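Local atomic coordinates of 3-phytase (Klebsiella pneumoniae, PDB entry 2WNH), a protein that probably releases phosphate from inositol hexakisphosphate (phytate) by hydrolysis, starting at the 3-position, as a member of the histidine acid phosphatase family. Residues E17-L22 with V282-L287; L22-I27 with A289-I294; L244-Y249 with Y310-I315. The protein carries 3 engineered substitutions. All coordinates share one frame; numbering follows the deposited sequence.

Interaction 1: E17-L22 with V282-L287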
loop_
_atom_site.group_PDB
_atom_site.type_symbol
_atom_site.label_atom_id
_atom_site.label_comp_id
_atom_site.label_asym_id
_atom_site.label_seq_id
_atom_site.Cartn_x
_atom_site.Cartn_y
_atom_site.Cartn_z
ATOM N N GLU B 17 -15.497 -10.722 -22.329
ATOM C CA GLU B 17 -14.674 -10.235 -23.443
ATOM C C GLU B 17 -14.622 -8.732 -23.642
ATOM O O GLU B 17 -13.623 -8.203 -24.142
ATOM C CB GLU B 17 -15.157 -10.803 -24.776
ATOM C CG GLU B 17 -15.171 -12.311 -24.867
ATOM C CD GLU B 17 -15.483 -12.738 -26.273
ATOM O OE1 GLU B 17 -14.568 -12.806 -27.106
ATOM O OE2 GLU B 17 -16.665 -13.002 -26.551
ATOM N N LYS B 18 -15.722 -8.041 -23.346
ATOM C CA LYS B 18 -15.846 -6.642 -23.758
ATOM C C LYS B 18 -16.923 -5.966 -22.938
ATOM O O LYS B 18 -17.970 -6.554 -22.685
ATOM C CB LYS B 18 -16.210 -6.551 -25.254
ATOM C CG LYS B 18 -16.406 -5.128 -25.832
ATOM C CD LYS B 18 -15.190 -4.267 -25.641
ATOM C CE LYS B 18 -15.321 -2.919 -26.345
ATOM N NZ LYS B 18 -15.172 -3.031 -27.838
ATOM N N VAL B 19 -16.633 -4.739 -22.510
ATOM C CA VAL B 19 -17.608 -3.884 -21.850
ATOM C C VAL B 19 -17.814 -2.620 -22.679
ATOM O O VAL B 19 -16.854 -1.975 -23.121
ATOM C CB VAL B 19 -17.117 -3.462 -20.425
ATOM C CG1 VAL B 19 -18.145 -2.531 -19.760
ATOM C CG2 VAL B 19 -16.860 -4.682 -19.509
ATOM N N VAL B 20 -19.086 -2.254 -22.888
ATOM C CA VAL B 20 -19.423 -0.936 -23.441
ATOM C C VAL B 20 -20.319 -0.263 -22.415
ATOM O O VAL B 20 -21.358 -0.817 -22.039
ATOM C CB VAL B 20 -20.186 -1.047 -24.806
ATOM C CG1 VAL B 20 -20.734 0.314 -25.262
ATOM C CG2 VAL B 20 -19.269 -1.645 -25.870
ATOM N N GLU B 21 -19.902 0.909 -21.950
ATOM C CA GLU B 21 -20.625 1.605 -20.889
ATOM C C GLU B 21 -20.954 3.055 -21.258
ATOM O O GLU B 21 -20.098 3.789 -21.812
ATOM C CB GLU B 21 -19.773 1.583 -19.617
ATOM C CG GLU B 21 -20.418 2.243 -18.406
ATOM C CD GLU B 21 -19.682 1.920 -17.118
ATOM O OE1 GLU B 21 -18.499 1.561 -17.184
ATOM O OE2 GLU B 21 -20.314 1.972 -16.041
ATOM N N LEU B 22 -22.206 3.433 -20.963
ATOM C CA LEU B 22 -22.709 4.794 -21.149
ATOM C C LEU B 22 -23.095 5.348 -19.779
ATOM O O LEU B 22 -24.119 4.954 -19.219
ATOM C CB LEU B 22 -23.931 4.801 -22.103
ATOM C CG LEU B 22 -24.585 6.189 -22.332
ATOM C CD1 LEU B 22 -23.611 7.187 -23.000
ATOM C CD2 LEU B 22 -25.885 6.079 -23.139
ATOM N N VAL B 282 -10.554 -2.424 -27.841
ATOM C CA VAL B 282 -10.303 -2.207 -26.411
ATOM C C VAL B 282 -11.150 -3.163 -25.554
ATOM O O VAL B 282 -12.163 -3.677 -26.015
ATOM C CB VAL B 282 -10.583 -0.727 -25.984
ATOM C CG1 VAL B 282 -9.559 0.227 -26.626
ATOM C CG2 VAL B 282 -12.021 -0.329 -26.303
ATOM N N ARG B 283 -10.740 -3.399 -24.309
ATOM C CA ARG B 283 -11.529 -4.244 -23.395
ATOM C C ARG B 283 -12.773 -3.540 -22.855
ATOM O O ARG B 283 -13.764 -4.186 -22.542
ATOM C CB ARG B 283 -10.670 -4.707 -22.211
ATOM C CG ARG B 283 -9.468 -5.595 -22.620
ATOM C CD ARG B 283 -9.943 -6.925 -23.224
ATOM N NE ARG B 283 -8.864 -7.745 -23.817
ATOM C CZ ARG B 283 -8.198 -8.728 -23.199
ATOM N NH1 ARG B 283 -8.427 -9.045 -21.922
ATOM N NH2 ARG B 283 -7.277 -9.407 -23.881
ATOM N N TRP B 284 -12.678 -2.215 -22.722
ATOM C CA TRP B 284 -13.721 -1.383 -22.101
ATOM C C TRP B 284 -13.855 -0.071 -22.875
ATOM O O TRP B 284 -12.898 0.706 -22.954
ATOM C CB TRP B 284 -13.322 -1.180 -20.625
ATOM C CG TRP B 284 -14.210 -0.409 -19.729
ATOM C CD1 TRP B 284 -15.484 0.062 -19.967
ATOM C CD2 TRP B 284 -13.872 -0.018 -18.394
ATOM N NE1 TRP B 284 -15.944 0.748 -18.838
ATOM C CE2 TRP B 284 -14.966 0.708 -17.870
ATOM C CE3 TRP B 284 -12.737 -0.223 -17.588
ATOM C CZ2 TRP B 284 -14.966 1.237 -16.560
ATOM C CZ3 TRP B 284 -12.732 0.302 -16.278
ATOM C CH2 TRP B 284 -13.840 1.040 -15.790
ATOM N N LEU B 285 -15.042 0.151 -23.470
ATOM C CA LEU B 285 -15.365 1.413 -24.138
ATOM C C LEU B 285 -16.248 2.136 -23.154
ATOM O O LEU B 285 -17.276 1.611 -22.736
ATOM C CB LEU B 285 -16.142 1.167 -25.436
ATOM C CG LEU B 285 -16.586 2.407 -26.235
ATOM C CD1 LEU B 285 -15.370 3.215 -26.699
ATOM C CD2 LEU B 285 -17.466 1.956 -27.451
ATOM N N LEU B 286 -15.806 3.320 -22.766
ATOM C CA LEU B 286 -16.508 4.099 -21.754
ATOM C C LEU B 286 -16.896 5.450 -22.371
ATOM O O LEU B 286 -16.031 6.243 -22.788
ATOM C CB LEU B 286 -15.618 4.271 -20.508
ATOM C CG LEU B 286 -16.125 5.251 -19.448
ATOM C CD1 LEU B 286 -17.493 4.790 -18.929
ATOM C CD2 LEU B 286 -15.146 5.382 -18.260
ATOM N N LEU B 287 -18.209 5.672 -22.433
ATOM C CA LEU B 287 -18.816 6.882 -22.976
ATOM C C LEU B 287 -19.474 7.638 -21.828
ATOM O O LEU B 287 -20.199 7.058 -21.026
ATOM C CB LEU B 287 -19.891 6.517 -24.001
ATOM C CG LEU B 287 -19.489 5.537 -25.110
ATOM C CD1 LEU B 287 -20.704 5.282 -26.015
ATOM C CD2 LEU B 287 -18.317 6.076 -25.917
HETATM O O HOH W 1 -12.998 -4.552 -28.941
#

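Interaction 2: L22-I27 with A289-I294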
loop_
_atom_site.group_PDB
_atom_site.type_symbol
_atom_site.label_atom_id
_atom_site.label_comp_id
_atom_site.label_asym_id
_atom_site.label_seq_id
_atom_site.Cartn_x
_atom_site.Cartn_y
_atom_site.Cartn_z
ATOM N N LEU B 22 -22.206 3.433 -20.963
ATOM C CA LEU B 22 -22.709 4.794 -21.149
ATOM C C LEU B 22 -23.095 5.348 -19.779
ATOM O O LEU B 22 -24.119 4.954 -19.219
ATOM C CB LEU B 22 -23.931 4.801 -22.103
ATOM C CG LEU B 22 -24.585 6.189 -22.332
ATOM C CD1 LEU B 22 -23.611 7.187 -23.000
ATOM C CD2 LEU B 22 -25.885 6.079 -23.139
ATOM N N SER B 23 -22.297 6.292 -19.282
ATOM C CA SER B 23 -22.446 6.858 -17.955
ATOM C C SER B 23 -23.055 8.248 -18.034
ATOM O O SER B 23 -22.735 9.005 -18.952
ATOM C CB SER B 23 -21.067 6.999 -17.308
ATOM O OG SER B 23 -21.158 7.546 -15.989
ATOM N N ARG B 24 -23.879 8.593 -17.041
ATOM C CA ARG B 24 -24.296 9.973 -16.843
ATOM C C ARG B 24 -23.153 10.670 -16.132
ATOM O O ARG B 24 -22.387 10.034 -15.385
ATOM C CB ARG B 24 -25.566 10.047 -15.958
ATOM C CG ARG B 24 -26.156 11.458 -15.896
ATOM C CD ARG B 24 -27.293 11.593 -14.878
ATOM N NE ARG B 24 -27.635 13.028 -14.724
ATOM C CZ ARG B 24 -28.477 13.525 -13.815
ATOM N NH1 ARG B 24 -29.112 12.720 -12.974
ATOM N NH2 ARG B 24 -28.667 14.847 -13.736
ATOM N N HIS B 25 -23.042 11.975 -16.336
ATOM C CA HIS B 25 -22.131 12.757 -15.495
ATOM C C HIS B 25 -22.539 12.653 -14.011
ATOM O O HIS B 25 -23.656 12.228 -13.679
ATOM C CB HIS B 25 -22.091 14.202 -15.985
ATOM C CG HIS B 25 -23.425 14.869 -15.962
ATOM N ND1 HIS B 25 -24.049 15.255 -14.794
ATOM C CD2 HIS B 25 -24.260 15.216 -16.974
ATOM C CE1 HIS B 25 -25.215 15.813 -15.087
ATOM N NE2 HIS B 25 -25.365 15.800 -16.401
ATOM N N GLY B 26 -21.605 12.980 -13.125
ATOM C CA GLY B 26 -21.881 13.000 -11.691
ATOM C C GLY B 26 -22.669 14.231 -11.266
ATOM O O GLY B 26 -23.157 15.004 -12.103
ATOM N N ILE B 27 -22.797 14.398 -9.952
ATOM C CA ILE B 27 -23.586 15.492 -9.372
ATOM C C ILE B 27 -23.139 16.881 -9.848
ATOM O O ILE B 27 -21.954 17.194 -9.877
ATOM C CB ILE B 27 -23.561 15.413 -7.826
ATOM C CG1 ILE B 27 -24.089 14.042 -7.361
ATOM C CG2 ILE B 27 -24.318 16.605 -7.183
ATOM C CD1 ILE B 27 -23.632 13.679 -5.964
ATOM N N ALA B 289 -21.826 10.936 -20.891
ATOM C CA ALA B 289 -22.738 11.943 -21.440
ATOM C C ALA B 289 -23.834 12.308 -20.433
ATOM O O ALA B 289 -23.572 12.457 -19.236
ATOM C CB ALA B 289 -23.320 11.470 -22.786
ATOM N N HIS B 290 -25.061 12.433 -20.915
ATOM C CA HIS B 290 -26.123 13.096 -20.151
ATOM C C HIS B 290 -27.298 12.152 -19.961
ATOM O O HIS B 290 -27.431 11.145 -20.666
ATOM C CB HIS B 290 -26.510 14.426 -20.846
ATOM C CG HIS B 290 -25.320 15.250 -21.241
ATOM N ND1 HIS B 290 -24.805 16.257 -20.447
ATOM C CD2 HIS B 290 -24.498 15.168 -22.319
ATOM C CE1 HIS B 290 -23.737 16.775 -21.032
ATOM N NE2 HIS B 290 -23.531 16.133 -22.170
ATOM N N ASP B 291 -28.147 12.462 -18.983
ATOM C CA ASP B 291 -29.315 11.640 -18.724
ATOM C C ASP B 291 -30.215 11.591 -19.956
ATOM O O ASP B 291 -30.818 10.569 -20.228
ATOM C CB ASP B 291 -30.086 12.104 -17.475
ATOM C CG ASP B 291 -30.349 13.620 -17.431
ATOM O OD1 ASP B 291 -30.124 14.364 -18.417
ATOM O OD2 ASP B 291 -30.810 14.067 -16.368
ATOM N N THR B 292 -30.274 12.696 -20.699
ATOM C CA THR B 292 -31.001 12.756 -21.975
ATOM C C THR B 292 -30.610 11.602 -22.925
ATOM O O THR B 292 -31.461 10.905 -23.501
ATOM C CB THR B 292 -30.709 14.111 -22.644
ATOM O OG1 THR B 292 -31.188 15.153 -21.781
ATOM C CG2 THR B 292 -31.440 14.229 -23.991
ATOM N N ASN B 293 -29.302 11.410 -23.079
ATOM C CA ASN B 293 -28.774 10.370 -23.951
ATOM C C ASN B 293 -29.131 8.969 -23.455
ATOM O O ASN B 293 -29.563 8.111 -24.238
ATOM C CB ASN B 293 -27.254 10.520 -24.083
ATOM C CG ASN B 293 -26.839 11.900 -24.545
ATOM O OD1 ASN B 293 -26.364 12.709 -23.753
ATOM N ND2 ASN B 293 -27.062 12.193 -25.819
ATOM N N ILE B 294 -28.944 8.727 -22.160
ATOM C CA ILE B 294 -29.317 7.449 -21.562
ATOM C C ILE B 294 -30.802 7.141 -21.725
ATOM O O ILE B 294 -31.162 6.034 -22.099
ATOM C CB ILE B 294 -28.896 7.336 -20.086
ATOM C CG1 ILE B 294 -27.365 7.378 -20.016
ATOM C CG2 ILE B 294 -29.442 6.036 -19.482
ATOM C CD1 ILE B 294 -26.770 7.522 -18.596
HETATM O O HOH W 2 -27.545 14.653 -17.153
HETATM O O HOH W 3 -26.381 17.321 -18.460
#

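Interaction 3: L244-Y249 with Y310-I315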
loop_
_atom_site.group_PDB
_atom_site.type_symbol
_atom_site.label_atom_id
_atom_site.label_comp_id
_atom_site.label_asym_id
_atom_site.label_seq_id
_atom_site.Cartn_x
_atom_site.Cartn_y
_atom_site.Cartn_z
ATOM N N LEU B 244 -42.827 13.098 -10.629
ATOM C CA LEU B 244 -42.887 14.227 -11.560
ATOM C C LEU B 244 -41.772 14.174 -12.603
ATOM O O LEU B 244 -41.941 14.591 -13.746
ATOM C CB LEU B 244 -42.830 15.554 -10.798
ATOM C CG LEU B 244 -44.141 15.965 -10.113
ATOM C CD1 LEU B 244 -43.905 17.135 -9.145
ATOM C CD2 LEU B 244 -45.159 16.345 -11.168
ATOM N N LEU B 245 -40.613 13.677 -12.189
ATOM C CA LEU B 245 -39.478 13.612 -13.086
ATOM C C LEU B 245 -39.712 12.496 -14.108
ATOM O O LEU B 245 -39.477 12.691 -15.287
ATOM C CB LEU B 245 -38.198 13.416 -12.261
ATOM C CG LEU B 245 -36.841 13.607 -12.934
ATOM C CD1 LEU B 245 -36.669 14.974 -13.560
ATOM C CD2 LEU B 245 -35.771 13.352 -11.839
ATOM N N THR B 246 -40.207 11.352 -13.644
ATOM C CA THR B 246 -40.604 10.246 -14.507
ATOM C C THR B 246 -41.652 10.712 -15.511
ATOM O O THR B 246 -41.557 10.409 -16.698
ATOM C CB THR B 246 -41.137 9.042 -13.698
ATOM O OG1 THR B 246 -40.071 8.462 -12.928
ATOM C CG2 THR B 246 -41.725 7.971 -14.609
ATOM N N GLU B 247 -42.651 11.445 -15.030
ATOM C CA GLU B 247 -43.709 11.935 -15.933
ATOM C C GLU B 247 -43.124 12.832 -17.038
ATOM O O GLU B 247 -43.451 12.667 -18.234
ATOM C CB GLU B 247 -44.789 12.663 -15.118
ATOM C CG GLU B 247 -46.022 13.088 -15.944
ATOM C CD GLU B 247 -47.121 12.036 -15.988
ATOM O OE1 GLU B 247 -46.862 10.853 -15.695
ATOM O OE2 GLU B 247 -48.275 12.403 -16.326
ATOM N N ASN B 248 -42.255 13.775 -16.657
ATOM C CA ASN B 248 -41.642 14.650 -17.651
ATOM C C ASN B 248 -40.794 13.879 -18.654
ATOM O O ASN B 248 -40.835 14.158 -19.845
ATOM C CB ASN B 248 -40.812 15.762 -17.002
ATOM C CG ASN B 248 -40.481 16.892 -17.974
ATOM O OD1 ASN B 248 -39.316 17.251 -18.172
ATOM N ND2 ASN B 248 -41.508 17.456 -18.587
ATOM N N TYR B 249 -40.021 12.914 -18.164
ATOM C CA TYR B 249 -39.279 12.028 -19.066
ATOM C C TYR B 249 -40.192 11.276 -20.047
ATOM O O TYR B 249 -39.908 11.236 -21.243
ATOM C CB TYR B 249 -38.389 11.041 -18.285
ATOM C CG TYR B 249 -37.014 11.605 -18.062
ATOM C CD1 TYR B 249 -36.815 12.663 -17.184
ATOM C CD2 TYR B 249 -35.925 11.120 -18.770
ATOM C CE1 TYR B 249 -35.548 13.212 -16.993
ATOM C CE2 TYR B 249 -34.650 11.663 -18.589
ATOM C CZ TYR B 249 -34.475 12.704 -17.712
ATOM O OH TYR B 249 -33.226 13.234 -17.528
ATOM N N TYR B 310 -36.091 4.895 -6.040
ATOM C CA TYR B 310 -36.233 5.715 -7.234
ATOM C C TYR B 310 -37.547 5.391 -7.941
ATOM O O TYR B 310 -38.070 4.292 -7.807
ATOM C CB TYR B 310 -35.065 5.463 -8.198
ATOM C CG TYR B 310 -33.729 5.966 -7.684
ATOM C CD1 TYR B 310 -33.497 7.337 -7.527
ATOM C CD2 TYR B 310 -32.706 5.072 -7.332
ATOM C CE1 TYR B 310 -32.274 7.813 -7.074
ATOM C CE2 TYR B 310 -31.471 5.535 -6.883
ATOM C CZ TYR B 310 -31.268 6.907 -6.746
ATOM O OH TYR B 310 -30.064 7.400 -6.299
ATOM N N SER B 311 -38.070 6.355 -8.687
ATOM C CA SER B 311 -39.225 6.077 -9.532
ATOM C C SER B 311 -38.787 5.410 -10.850
ATOM O O SER B 311 -37.579 5.328 -11.153
ATOM C CB SER B 311 -40.049 7.339 -9.765
ATOM O OG SER B 311 -39.251 8.305 -10.398
ATOM N N ARG B 312 -39.769 4.928 -11.615
ATOM C CA ARG B 312 -39.526 4.212 -12.876
ATOM C C ARG B 312 -38.635 5.004 -13.811
ATOM O O ARG B 312 -38.899 6.180 -14.092
ATOM C CB ARG B 312 -40.856 3.899 -13.592
ATOM C CG ARG B 312 -40.681 3.228 -14.966
ATOM C CD ARG B 312 -42.035 2.787 -15.564
ATOM N NE ARG B 312 -43.024 3.869 -15.506
ATOM C CZ ARG B 312 -43.067 4.916 -16.324
ATOM N NH1 ARG B 312 -42.183 5.056 -17.311
ATOM N NH2 ARG B 312 -44.011 5.840 -16.153
ATOM N N GLY B 313 -37.570 4.348 -14.284
ATOM C CA GLY B 313 -36.690 4.922 -15.283
ATOM C C GLY B 313 -35.721 5.993 -14.844
ATOM O O GLY B 313 -34.985 6.529 -15.693
ATOM N N ASN B 314 -35.712 6.321 -13.548
ATOM C CA ASN B 314 -34.859 7.390 -13.017
ATOM C C ASN B 314 -33.389 7.108 -13.351
ATOM O O ASN B 314 -32.948 5.955 -13.279
ATOM C CB ASN B 314 -35.028 7.542 -11.500
ATOM C CG ASN B 314 -34.273 8.720 -10.954
ATOM O OD1 ASN B 314 -33.076 8.633 -10.667
ATOM N ND2 ASN B 314 -34.964 9.839 -10.799
ATOM N N ILE B 315 -32.669 8.155 -13.751
ATOM C CA ILE B 315 -31.243 8.068 -14.088
ATOM C C ILE B 315 -30.414 8.956 -13.117
ATOM O O ILE B 315 -30.257 10.166 -13.341
ATOM C CB ILE B 315 -31.010 8.494 -15.588
ATOM C CG1 ILE B 315 -31.867 7.659 -16.553
ATOM C CG2 ILE B 315 -29.509 8.440 -15.976
ATOM C CD1 ILE B 315 -32.245 8.445 -17.854
HETATM O O HOH W 4 -37.340 9.919 -12.392
#

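Interaction 1: E17-L22 with V282-L287
Glu21 and Trp284 lie side by side, and Trp284 NE1 donates to Glu21 OE1 over 3.2 Å. The bond is bent (140° at the hydrogen), with carboxylate and indole nearly coplanar. Glu21 CG, anti to the backbone N (chi1 -178°), starts an extended chain that carries the carboxylate to the indole edge. The Leu286 side chain runs alongside that of Glu21, its CD1 3.9 Å from Glu21 CG, and Val19 CG1 approaches Trp284 CD1 obliquely at 3.7 Å. Beneath them the backbones form a parallel ladder: Val19 N to Arg283 O, Leu285 N to Val19 O (2.8 Å), Glu21 N to Leu285 O, Leu287 N to Glu21 O (2.7 Å). This is the parallel pairing of strands 14-24 and 284-289 within the mixed sheet of the histidine phosphatase fold. On the other sheet face Leu22 CD1 packs on Leu287 CB at 3.9 Å, under helix 256-274. Lys18, bent at chi2 and chi4, brings CD to 3.1 Å from Val282 O; its NZ donates to a water that donates to the same carbonyl, and also bonds Gly273 O. Further out, Lys67 and Ser320 hold Glu21 OE2, while Glu17 and Lys18 both face Arg325 in a classic beta bulge.

Interaction 2: L22-I27 with A289-I294
Arg24, His25 and Gly26 open the RHGxRxP signature of histidine acid phosphatases, and His290-Asp291 form the HD motif facing it; in this family the two sequences build the catalytic centre, so His25 is probably the nucleophile and Asp291 the proton donor. The backbones meet where the parallel strands end: Ala289 N donates almost straight to Ser23 O (2.9 Å), and His25 N to Ala289 O through a more bent bond. His25 CG sits between its backbone N and carbonyl carbon (chi1 59°), which stands the ring over Arg24 CG. There ND1 donates to Gly26 O in the planes of both ring and carbonyl (2.8 Å, 174°), fixing the ring's rotation. The His290 side chain crosses that of His25 at about a right angle, ring planes 69° apart; one water bonds both His25 NE2 and His290 ND1, and His290 NE2 is hydrogen-bonded to Ser96. Arg24 extends from CG to NE alongside Asp291, whose OD2 lies over the guanidinium centre, 3.5 Å from Arg24 NH2, a salt bridge of charge alone. NH1 bonds Ile315 O, NH2 has a salt bridge to Glu212, and NE donates to a water that also accepts from Asp291 N. His290 sits at the N-cap position of helix 291-301, its backbone N donating to Asn293 OD1. Below, Ile294 CD1 ends 3.5 Å from Arg24 N.

Interaction 3: L244-Y249 with Y310-I315
A type II beta turn, Ser311 to Asn314, in the loop between helix 291-301 and strand 320-328, packs against helix 243-250, and Thr246 is the helix residue at the centre of the contact. Gly313 takes the third turn position with a positive phi of 75°, as a type II turn requires, and Asn314 N closes the turn on Ser311 O. Thr246 OG1, anti to its carbonyl carbon (chi1 -67°), is turned into the loop and donates to Arg312 O over 2.8 Å, coming in tilted 20° from the carbonyl plane. The same oxygen lies 2.7 Å from Ser311 OG, a contact left tentative, since Ser311 has two conformers and its OG can also turn to Leu242 O, a weak bond. Thr246 OG1 also accepts from a water that in turn accepts a hydrogen bond from Asn314 ND2 (2.9 Å), which links the helix hydroxyl to the last residue of the turn. The methyl branch of Thr246 does separate work: CG2 lies over one face of the Arg312 guanidinium, offset toward the rim and 3.5 Å from NH2. A bend at chi3 swings that guanidinium back across the threonine, where Asp250, near the end of the helix, pairs with NH2; a sodium ion lies about 4 Å from the Arg312 side chain. Asn314 has its other polar atom, OD1, bonded to Arg215, while Leu245 CD2 touches its ND2 side at 3.8 Å. One helical turn along from Leu245, Tyr249 crosses Ile315 at about a right angle, with Tyr249 CE2 4.1 Å from Ile315 CD1.

Interactions 1 and 2 are consecutive on strand 14-24 and share Leu22: the ladder of interaction 1 passes into interaction 2 where Ser23 N meets Leu287 O at 2.8 Å, their centres 15 Å apart. The sheet thus delivers its two neighbouring strands to the probable active centre, where 22-27 and 289-294 carry the RHG and HD sequences. Interaction 3 backs that site, its centre 14 Å from that of interaction 2. Arg24 NH1 lies 2.8 Å from Ile315 O, a probable hydrogen bond, and Asp291 OD2 is 2.8 Å from Tyr249 OH. Interactions 1 and 3 do not touch, their nearest atoms about 7 Å apart.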